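Local coordinates for thiaminase-I (Naegleria gruberi, PDB 4HCW), which is a single-chain enzyme named for the thiaminase family, with a fold resembling that of the periplasmic binding proteins, at residues F51-L62 with F66-L76; V161-L169 with Q190-Y199. All coordinates share one frame; numbering follows the deposited sequence.

Contact 1 of 2, residues F51-L62 with F66-L76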
loop_
_atom_site.group_PDB
_atom_site.type_symbol
_atom_site.label_atom_id
_atom_site.label_comp_id
_atom_site.label_asym_id
_atom_site.label_seq_id
_atom_site.Cartn_x
_atom_site.Cartn_y
_atom_site.Cartn_z
ATOM N N PHE A 51 -9.535 9.829 -6.670
ATOM C CA PHE A 51 -8.343 10.667 -6.746
ATOM C C PHE A 51 -7.099 9.832 -7.029
ATOM O O PHE A 51 -6.591 9.139 -6.148
ATOM C CB PHE A 51 -8.161 11.456 -5.449
ATOM C CG PHE A 51 -6.898 12.267 -5.400
ATOM C CD1 PHE A 51 -6.779 13.435 -6.135
ATOM C CD2 PHE A 51 -5.833 11.869 -4.608
ATOM C CE1 PHE A 51 -5.618 14.186 -6.087
ATOM C CE2 PHE A 51 -4.670 12.615 -4.556
ATOM C CZ PHE A 51 -4.563 13.775 -5.297
ATOM N N ASP A 52 -6.615 9.904 -8.264
ATOM C CA ASP A 52 -5.433 9.155 -8.671
ATOM C C ASP A 52 -4.163 9.865 -8.218
ATOM O O ASP A 52 -3.680 10.778 -8.887
ATOM C CB ASP A 52 -5.414 8.977 -10.190
ATOM C CG ASP A 52 -4.440 7.905 -10.640
ATOM O OD1 ASP A 52 -3.608 7.463 -9.820
ATOM O OD2 ASP A 52 -4.507 7.501 -11.820
ATOM N N CYS A 53 -3.616 9.433 -7.085
ATOM C CA CYS A 53 -2.391 10.020 -6.554
ATOM C C CYS A 53 -1.176 9.595 -7.374
ATOM O O CYS A 53 -0.081 10.128 -7.199
ATOM C CB CYS A 53 -2.196 9.632 -5.087
ATOM S SG CYS A 53 -1.894 7.871 -4.812
ATOM N N TYR A 54 -1.373 8.629 -8.265
ATOM C CA TYR A 54 -0.296 8.166 -9.131
ATOM C C TYR A 54 -0.319 8.901 -10.467
ATOM O O TYR A 54 0.200 8.416 -11.472
ATOM C CB TYR A 54 -0.365 6.649 -9.325
ATOM C CG TYR A 54 -0.249 5.889 -8.022
ATOM C CD1 TYR A 54 0.946 5.870 -7.313
ATOM C CD2 TYR A 54 -1.334 5.202 -7.495
ATOM C CE1 TYR A 54 1.057 5.184 -6.117
ATOM C CE2 TYR A 54 -1.232 4.512 -6.301
ATOM C CZ TYR A 54 -0.034 4.507 -5.617
ATOM O OH TYR A 54 0.073 3.823 -4.428
ATOM N N SER A 55 -0.931 10.080 -10.455
ATOM C CA SER A 55 -0.940 10.976 -11.602
ATOM C C SER A 55 -0.473 12.355 -11.153
ATOM O O SER A 55 -1.079 12.961 -10.271
ATOM C CB SER A 55 -2.346 11.069 -12.193
ATOM O OG SER A 55 -2.410 12.065 -13.199
ATOM N N ASP A 56 0.609 12.844 -11.754
ATOM C CA ASP A 56 1.172 14.139 -11.379
ATOM C C ASP A 56 0.194 15.288 -11.605
ATOM O O ASP A 56 0.230 16.291 -10.893
ATOM C CB ASP A 56 2.476 14.404 -12.136
ATOM C CG ASP A 56 3.627 13.563 -11.626
ATOM O OD1 ASP A 56 3.565 13.117 -10.462
ATOM O OD2 ASP A 56 4.595 13.354 -12.386
ATOM N N ALA A 57 -0.678 15.133 -12.596
ATOM C CA ALA A 57 -1.674 16.152 -12.902
ATOM C C ALA A 57 -2.675 16.311 -11.762
ATOM O O ALA A 57 -3.123 17.419 -11.466
ATOM C CB ALA A 57 -2.393 15.817 -14.198
ATOM N N SER A 58 -3.018 15.197 -11.122
ATOM C CA SER A 58 -3.980 15.209 -10.026
ATOM C C SER A 58 -3.361 15.751 -8.742
ATOM O O SER A 58 -4.058 16.304 -7.893
ATOM C CB SER A 58 -4.545 13.807 -9.791
ATOM O OG SER A 58 -5.199 13.321 -10.950
ATOM N N LEU A 59 -2.048 15.591 -8.606
ATOM C CA LEU A 59 -1.336 16.100 -7.440
ATOM C C LEU A 59 -1.168 17.615 -7.514
ATOM O O LEU A 59 -0.809 18.259 -6.528
ATOM C CB LEU A 59 0.030 15.424 -7.304
ATOM C CG LEU A 59 0.023 13.920 -7.028
ATOM C CD1 LEU A 59 1.443 13.396 -6.878
ATOM C CD2 LEU A 59 -0.800 13.606 -5.789
ATOM N N GLN A 60 -1.426 18.178 -8.691
ATOM C CA GLN A 60 -1.328 19.618 -8.894
ATOM C C GLN A 60 -2.595 20.330 -8.429
ATOM O O GLN A 60 -2.542 21.468 -7.964
ATOM C CB GLN A 60 -1.057 19.936 -10.368
ATOM N N SER A 61 -3.732 19.654 -8.561
ATOM C CA SER A 61 -5.014 20.225 -8.162
ATOM C C SER A 61 -5.719 19.351 -7.128
ATOM O O SER A 61 -6.555 18.514 -7.471
ATOM C CB SER A 61 -5.912 20.437 -9.384
ATOM O OG SER A 61 -6.129 19.219 -10.077
ATOM N N LEU A 62 -5.375 19.556 -5.861
ATOM C CA LEU A 62 -5.932 18.768 -4.769
ATOM C C LEU A 62 -7.362 19.184 -4.438
ATOM O O LEU A 62 -7.690 20.370 -4.466
ATOM C CB LEU A 62 -5.055 18.903 -3.522
ATOM C CG LEU A 62 -3.597 18.459 -3.656
ATOM C CD1 LEU A 62 -2.794 18.879 -2.435
ATOM C CD2 LEU A 62 -3.511 16.955 -3.862
ATOM N N PHE A 66 -8.497 14.474 0.351
ATOM C CA PHE A 66 -8.054 13.455 -0.593
ATOM C C PHE A 66 -7.279 12.332 0.090
ATOM O O PHE A 66 -6.679 12.529 1.146
ATOM C CB PHE A 66 -7.185 14.093 -1.680
ATOM C CG PHE A 66 -6.046 14.912 -1.140
ATOM C CD1 PHE A 66 -4.827 14.322 -0.849
ATOM C CD2 PHE A 66 -6.196 16.271 -0.918
ATOM C CE1 PHE A 66 -3.781 15.070 -0.349
ATOM C CE2 PHE A 66 -5.153 17.026 -0.418
ATOM C CZ PHE A 66 -3.943 16.424 -0.133
ATOM N N SER A 67 -7.298 11.155 -0.527
ATOM C CA SER A 67 -6.506 10.029 -0.052
ATOM C C SER A 67 -5.328 9.801 -0.990
ATOM O O SER A 67 -5.512 9.562 -2.183
ATOM C CB SER A 67 -7.360 8.764 0.039
ATOM O OG SER A 67 -6.604 7.675 0.540
ATOM N N THR A 68 -4.118 9.884 -0.448
ATOM C CA THR A 68 -2.914 9.721 -1.255
ATOM C C THR A 68 -1.943 8.729 -0.632
ATOM O O THR A 68 -1.933 8.531 0.582
ATOM C CB THR A 68 -2.182 11.059 -1.451
ATOM O OG1 THR A 68 -0.934 10.828 -2.116
ATOM C CG2 THR A 68 -1.915 11.722 -0.107
ATOM N N ASP A 69 -1.129 8.105 -1.476
ATOM C CA ASP A 69 -0.060 7.241 -1.001
ATOM C C ASP A 69 0.958 8.111 -0.277
ATOM O O ASP A 69 1.272 9.213 -0.725
ATOM C CB ASP A 69 0.598 6.514 -2.177
ATOM C CG ASP A 69 1.483 5.359 -1.737
ATOM O OD1 ASP A 69 2.082 5.434 -0.642
ATOM O OD2 ASP A 69 1.583 4.371 -2.494
ATOM N N SER A 70 1.470 7.615 0.844
ATOM C CA SER A 70 2.434 8.371 1.637
ATOM C C SER A 70 3.798 8.450 0.951
ATOM O O SER A 70 4.690 9.162 1.411
ATOM C CB SER A 70 2.572 7.766 3.035
ATOM O OG SER A 70 2.921 6.395 2.966
ATOM N N ILE A 71 3.948 7.724 -0.153
ATOM C CA ILE A 71 5.192 7.734 -0.916
ATOM C C ILE A 71 5.416 9.095 -1.576
ATOM O O ILE A 71 6.545 9.458 -1.906
ATOM C CB ILE A 71 5.212 6.614 -1.987
ATOM C CG1 ILE A 71 6.640 6.355 -2.477
ATOM C CG2 ILE A 71 4.282 6.948 -3.146
ATOM C CD1 ILE A 71 6.744 5.221 -3.469
ATOM N N PHE A 72 4.336 9.849 -1.752
ATOM C CA PHE A 72 4.417 11.171 -2.362
ATOM C C PHE A 72 4.022 12.255 -1.369
ATOM O O PHE A 72 3.839 13.411 -1.743
ATOM C CB PHE A 72 3.516 11.247 -3.596
ATOM C CG PHE A 72 3.920 10.314 -4.700
ATOM C CD1 PHE A 72 5.256 10.031 -4.931
ATOM C CD2 PHE A 72 2.964 9.716 -5.502
ATOM C CE1 PHE A 72 5.631 9.172 -5.946
ATOM C CE2 PHE A 72 3.332 8.856 -6.517
ATOM C CZ PHE A 72 4.667 8.584 -6.740
ATOM N N LEU A 73 3.896 11.874 -0.102
ATOM C CA LEU A 73 3.463 12.808 0.936
ATOM C C LEU A 73 4.416 13.991 1.175
ATOM O O LEU A 73 3.968 15.137 1.164
ATOM C CB LEU A 73 3.141 12.074 2.246
ATOM C CG LEU A 73 2.490 12.923 3.340
ATOM C CD1 LEU A 73 1.174 13.510 2.848
ATOM C CD2 LEU A 73 2.278 12.103 4.603
ATOM N N PRO A 74 5.724 13.731 1.389
ATOM C CA PRO A 74 6.618 14.875 1.615
ATOM C C PRO A 74 6.693 15.817 0.414
ATOM O O PRO A 74 6.774 17.032 0.597
ATOM C CB PRO A 74 7.980 14.216 1.853
ATOM C CG PRO A 74 7.659 12.840 2.313
ATOM C CD PRO A 74 6.444 12.451 1.534
ATOM N N TYR A 75 6.667 15.261 -0.793
ATOM C CA TYR A 75 6.640 16.075 -2.004
ATOM C C TYR A 75 5.340 16.864 -2.085
ATOM O O TYR A 75 5.310 17.987 -2.588
ATOM C CB TYR A 75 6.806 15.203 -3.252
ATOM C CG TYR A 75 6.368 15.879 -4.535
ATOM C CD1 TYR A 75 7.172 16.829 -5.154
ATOM C CD2 TYR A 75 5.151 15.564 -5.128
ATOM C CE1 TYR A 75 6.772 17.449 -6.326
ATOM C CE2 TYR A 75 4.745 16.177 -6.299
ATOM C CZ TYR A 75 5.559 17.118 -6.894
ATOM O OH TYR A 75 5.154 17.728 -8.062
ATOM N N LEU A 76 4.264 16.267 -1.583
ATOM C CA LEU A 76 2.960 16.914 -1.585
ATOM C C LEU A 76 2.906 17.990 -0.506
ATOM O O LEU A 76 2.177 18.974 -0.631
ATOM C CB LEU A 76 1.857 15.876 -1.368
ATOM C CG LEU A 76 0.460 16.209 -1.893
ATOM C CD1 LEU A 76 0.518 16.603 -3.359
ATOM C CD2 LEU A 76 -0.463 15.020 -1.695
#

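Contact 2 of 2, residues V161-L169 with Q190-Y199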
loop_
_atom_site.group_PDB
_atom_site.type_symbol
_atom_site.label_atom_id
_atom_site.label_comp_id
_atom_site.label_asym_id
_atom_site.label_seq_id
_atom_site.Cartn_x
_atom_site.Cartn_y
_atom_site.Cartn_z
ATOM N N VAL A 161 9.767 -1.788 -9.936
ATOM C CA VAL A 161 11.177 -1.701 -10.299
ATOM C C VAL A 161 11.856 -0.592 -9.504
ATOM O O VAL A 161 12.938 -0.783 -8.948
ATOM C CB VAL A 161 11.356 -1.430 -11.806
ATOM C CG1 VAL A 161 12.800 -1.071 -12.120
ATOM C CG2 VAL A 161 10.908 -2.634 -12.619
ATOM N N PHE A 162 11.204 0.566 -9.451
ATOM C CA PHE A 162 11.697 1.699 -8.677
ATOM C C PHE A 162 11.758 1.375 -7.186
ATOM O O PHE A 162 12.723 1.721 -6.505
ATOM C CB PHE A 162 10.811 2.926 -8.913
ATOM C CG PHE A 162 11.061 4.053 -7.950
ATOM C CD1 PHE A 162 12.129 4.914 -8.133
ATOM C CD2 PHE A 162 10.221 4.257 -6.866
ATOM C CE1 PHE A 162 12.361 5.952 -7.251
ATOM C CE2 PHE A 162 10.448 5.294 -5.980
ATOM C CZ PHE A 162 11.519 6.142 -6.173
ATOM N N GLY A 163 10.722 0.708 -6.689
ATOM C CA GLY A 163 10.612 0.401 -5.274
ATOM C C GLY A 163 11.666 -0.562 -4.763
ATOM O O GLY A 163 12.368 -0.264 -3.797
ATOM N N LEU A 164 11.776 -1.717 -5.412
ATOM C CA LEU A 164 12.709 -2.753 -4.978
ATOM C C LEU A 164 14.160 -2.289 -5.019
ATOM O O LEU A 164 14.956 -2.652 -4.154
ATOM C CB LEU A 164 12.542 -4.020 -5.817
ATOM C CG LEU A 164 11.229 -4.779 -5.636
ATOM C CD1 LEU A 164 11.281 -6.091 -6.391
ATOM C CD2 LEU A 164 10.943 -5.019 -4.162
ATOM N N TYR A 165 14.499 -1.492 -6.028
ATOM C CA TYR A 165 15.850 -0.960 -6.152
ATOM C C TYR A 165 16.200 -0.093 -4.949
ATOM O O TYR A 165 17.273 -0.235 -4.364
ATOM C CB TYR A 165 16.003 -0.156 -7.446
ATOM C CG TYR A 165 17.372 0.465 -7.625
ATOM C CD1 TYR A 165 18.418 -0.258 -8.188
ATOM C CD2 TYR A 165 17.620 1.775 -7.231
ATOM C CE1 TYR A 165 19.672 0.305 -8.349
ATOM C CE2 TYR A 165 18.870 2.346 -7.388
ATOM C CZ TYR A 165 19.892 1.608 -7.949
ATOM O OH TYR A 165 21.134 2.176 -8.107
ATOM N N GLN A 166 15.286 0.796 -4.579
ATOM C CA GLN A 166 15.514 1.705 -3.461
ATOM C C GLN A 166 15.485 0.981 -2.118
ATOM O O GLN A 166 16.165 1.384 -1.175
ATOM C CB GLN A 166 14.491 2.842 -3.476
ATOM C CG GLN A 166 14.560 3.721 -4.716
ATOM C CD GLN A 166 15.867 4.483 -4.822
ATOM O OE1 GLN A 166 16.526 4.754 -3.817
ATOM N NE2 GLN A 166 16.251 4.832 -6.044
ATOM N N GLN A 167 14.698 -0.086 -2.034
ATOM C CA GLN A 167 14.625 -0.874 -0.808
ATOM C C GLN A 167 15.922 -1.643 -0.576
ATOM O O GLN A 167 16.418 -1.717 0.549
ATOM C CB GLN A 167 13.439 -1.838 -0.846
ATOM C CG GLN A 167 12.078 -1.169 -0.775
ATOM C CD GLN A 167 10.943 -2.171 -0.702
ATOM O OE1 GLN A 167 11.093 -3.255 -0.137
ATOM N NE2 GLN A 167 9.801 -1.817 -1.279
ATOM N N LEU A 168 16.464 -2.215 -1.646
ATOM C CA LEU A 168 17.736 -2.924 -1.581
ATOM C C LEU A 168 18.875 -1.949 -1.301
ATOM O O LEU A 168 19.847 -2.291 -0.627
ATOM C CB LEU A 168 18.007 -3.658 -2.895
ATOM C CG LEU A 168 17.116 -4.843 -3.271
ATOM C CD1 LEU A 168 17.192 -5.113 -4.765
ATOM C CD2 LEU A 168 17.521 -6.079 -2.494
ATOM N N LEU A 169 18.742 -0.734 -1.823
ATOM C CA LEU A 169 19.798 0.268 -1.728
ATOM C C LEU A 169 19.840 0.963 -0.369
ATOM O O LEU A 169 20.707 0.671 0.456
ATOM C CB LEU A 169 19.647 1.304 -2.846
ATOM C CG LEU A 169 20.688 2.423 -2.919
ATOM C CD1 LEU A 169 22.091 1.852 -3.064
ATOM C CD2 LEU A 169 20.370 3.371 -4.066
ATOM N N GLN A 190 25.247 5.473 -13.151
ATOM C CA GLN A 190 24.872 5.801 -11.783
ATOM C C GLN A 190 24.099 4.646 -11.155
ATOM O O GLN A 190 23.803 4.658 -9.961
ATOM C CB GLN A 190 24.028 7.076 -11.750
ATOM C CG GLN A 190 24.679 8.270 -12.430
ATOM C CD GLN A 190 23.803 9.506 -12.400
ATOM O OE1 GLN A 190 22.895 9.616 -11.576
ATOM N NE2 GLN A 190 24.066 10.441 -13.305
ATOM N N VAL A 191 23.771 3.650 -11.975
ATOM C CA VAL A 191 23.074 2.461 -11.501
ATOM C C VAL A 191 24.006 1.594 -10.660
ATOM O O VAL A 191 25.033 1.124 -11.146
ATOM C CB VAL A 191 22.531 1.621 -12.675
ATOM C CG1 VAL A 191 21.948 0.308 -12.170
ATOM C CG2 VAL A 191 21.491 2.409 -13.459
ATOM N N ASN A 192 23.643 1.391 -9.396
ATOM C CA ASN A 192 24.445 0.581 -8.487
ATOM C C ASN A 192 24.415 -0.890 -8.889
ATOM O O ASN A 192 23.386 -1.555 -8.766
ATOM C CB ASN A 192 23.953 0.752 -7.048
ATOM C CG ASN A 192 24.948 0.241 -6.020
ATOM O OD1 ASN A 192 25.613 -0.776 -6.226
ATOM N ND2 ASN A 192 25.055 0.950 -4.902
ATOM N N LYS A 193 25.550 -1.392 -9.363
ATOM C CA LYS A 193 25.637 -2.758 -9.872
ATOM C C LYS A 193 25.456 -3.817 -8.787
ATOM O O LYS A 193 25.018 -4.932 -9.070
ATOM C CB LYS A 193 26.961 -2.977 -10.609
ATOM C CG LYS A 193 26.864 -2.818 -12.119
ATOM C CD LYS A 193 26.381 -1.433 -12.509
ATOM C CE LYS A 193 26.237 -1.299 -14.015
ATOM N NZ LYS A 193 25.809 0.073 -14.406
ATOM N N ASP A 194 25.795 -3.469 -7.550
ATOM C CA ASP A 194 25.618 -4.386 -6.430
ATOM C C ASP A 194 24.137 -4.577 -6.123
ATOM O O ASP A 194 23.702 -5.668 -5.753
ATOM C CB ASP A 194 26.354 -3.875 -5.190
ATOM C CG ASP A 194 27.859 -3.850 -5.375
ATOM O OD1 ASP A 194 28.383 -4.711 -6.112
ATOM O OD2 ASP A 194 28.517 -2.969 -4.782
ATOM N N ILE A 195 23.368 -3.505 -6.283
ATOM C CA ILE A 195 21.930 -3.545 -6.048
ATOM C C ILE A 195 21.221 -4.235 -7.209
ATOM O O ILE A 195 20.269 -4.992 -7.010
ATOM C CB ILE A 195 21.360 -2.127 -5.858
ATOM C CG1 ILE A 195 22.096 -1.409 -4.725
ATOM C CG2 ILE A 195 19.870 -2.177 -5.576
ATOM C CD1 ILE A 195 22.079 -2.162 -3.409
ATOM N N THR A 196 21.700 -3.976 -8.423
ATOM C CA THR A 196 21.158 -4.611 -9.618
ATOM C C THR A 196 21.429 -6.119 -9.585
ATOM O O THR A 196 20.704 -6.910 -10.196
ATOM C CB THR A 196 21.718 -3.954 -10.911
ATOM O OG1 THR A 196 20.637 -3.439 -11.696
ATOM C CG2 THR A 196 22.519 -4.944 -11.746
ATOM N N GLN A 197 22.464 -6.506 -8.846
ATOM C CA GLN A 197 22.795 -7.913 -8.649
ATOM C C GLN A 197 21.746 -8.601 -7.781
ATOM O O GLN A 197 21.299 -9.707 -8.088
ATOM C CB GLN A 197 24.177 -8.048 -8.006
ATOM C CG GLN A 197 24.575 -9.473 -7.644
ATOM C CD GLN A 197 24.979 -10.301 -8.850
ATOM O OE1 GLN A 197 24.177 -10.542 -9.753
ATOM N NE2 GLN A 197 26.232 -10.741 -8.870
ATOM N N LYS A 198 21.359 -7.935 -6.695
ATOM C CA LYS A 198 20.366 -8.467 -5.766
ATOM C C LYS A 198 19.014 -8.658 -6.446
ATOM O O LYS A 198 18.350 -9.677 -6.256
ATOM C CB LYS A 198 20.205 -7.530 -4.569
ATOM C CG LYS A 198 21.505 -7.158 -3.876
ATOM C CD LYS A 198 22.145 -8.358 -3.202
ATOM C CE LYS A 198 23.372 -7.944 -2.408
ATOM N NZ LYS A 198 23.039 -6.929 -1.369
ATOM N N TYR A 199 18.611 -7.664 -7.233
ATOM C CA TYR A 199 17.334 -7.698 -7.936
ATOM C C TYR A 199 17.282 -8.862 -8.917
ATOM O O TYR A 199 16.254 -9.522 -9.058
ATOM C CB TYR A 199 17.104 -6.376 -8.676
ATOM C CG TYR A 199 15.726 -6.224 -9.290
ATOM C CD1 TYR A 199 15.436 -6.754 -10.540
ATOM C CD2 TYR A 199 14.721 -5.536 -8.623
ATOM C CE1 TYR A 199 14.182 -6.615 -11.105
ATOM C CE2 TYR A 199 13.462 -5.389 -9.180
ATOM C CZ TYR A 199 13.199 -5.930 -10.422
ATOM O OH TYR A 199 11.951 -5.788 -10.984
#

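Contact 1 of 2, residues F51-L62 with F66-L76
Tyr54 and Asp69 carry the main polar link between segments 51-62 and 66-76. Asp69 OD2 accepts the phenol OH of Tyr54 at 2.5 Å through its anti lone pair, the one directed away from OD1, with ring and carboxylate planes nearly perpendicular. A sulfur acceptor makes the second link: Asp69 N gives a nearly straight bond (162°) to Cys53 SG, 3.4 Å away. With chi1 of 66°, that sulfur is tucked between its own backbone N and carbonyl carbon, and it also lies over the centre of one face of the Tyr54 ring.

Each segment braces its own side of these bonds. Asp69 OD1 receives Ile71 N from above the carboxylate plane, an Asx turn where the strand gives way to the next helix. Asp52 OD1 likewise accepts Tyr54 N, within the type I turn 52-55.

Apolar contacts fill the rest. Phe51 and Phe66 run side by side, Phe66 CB sitting over the face of the Phe51 ring, 4.1 Å from its centroid, while Ser67 O meets the ring edge. Leu62 CD2 covers the centre of a Phe66 face, 3.8 Å from the centroid. Leu76 CD1 touches CD2 of both Leu59 and Leu62, each at 4.1 Å. Phe72 offers CE2 to Tyr54 CD1 at 3.9 Å and its ring edge to Cys53 O, which is also bonded by Asn343 ND2.

No backbone-to-backbone bond joins the segments: strand 8-13 lies between strand 44-50, which leads into the first, and strand 65-69. The chemistry therefore implies a link through two bonds that each use at least one side chain; both carboxylate oxygens of buried Asp69 are engaged, one by the 52-55 turn and one by its own chain, restricting its rotation.

Contact 2 of 2, residues V161-L169 with Q190-Y199
Two helices, 158-169 and 193-203, pack here at the periphery of the fold; the axes of their short segments approach to 9.4 Å, with N-to-C directions at 118°. Ile195 is the central wedge: its CG2 lies 3.6 Å from Tyr165 CD1 and 3.6 Å from Leu168 CB, while its CG1 reaches Leu169 CD1 at 3.7 Å. One turn further on, Tyr199 crosses Leu164 at about a right angle, the leucine CD1 lying 3.6 Å from Tyr199 CE2, and Leu168 CD2 rests on Lys198 CB.

The one hydrogen bond across the pair is at the start of the second helix. Tyr165, with CG opposite its backbone N (chi1 178°), extends its ring past Ile195 so that OH accepts Asn192 N at 2.9 Å, in a nearly straight bond (164°). Asn192 is also the N-cap, its OD1 accepting Asp194 N at 3.0 Å, so the tyrosine holds the residue that caps the helix.

Around this pair, Val161 and Tyr165 lean on Leu353 of helix 343-353, Val153 of helix 151-155 touches both Leu164 and Tyr199, and Phe162 and Gln166 rest against Ile179 of strand 176-179.

Overall arrangement
From the N terminus, the chain first closes contact 1, a short local return in which three residues join segment 51-62 to segment 66-76. About 85 residues later contact 2 opens, and its loop of twenty residues, including strand 176-179, brings helix 193-203 back against helix 158-169. The two loops follow in series, neither enclosing nor crossing the other, with centres about 25 Å apart. Helix 343-353, near the C terminus, connects them: Phe72 and Phe162 both touch its Val346. Tyr54 also meets Phe159 edge-to-face, at the start of helix 158-169. Strands 335-338 and 176-179, paired in parallel, lie beside contacts 1 and 2 respectively.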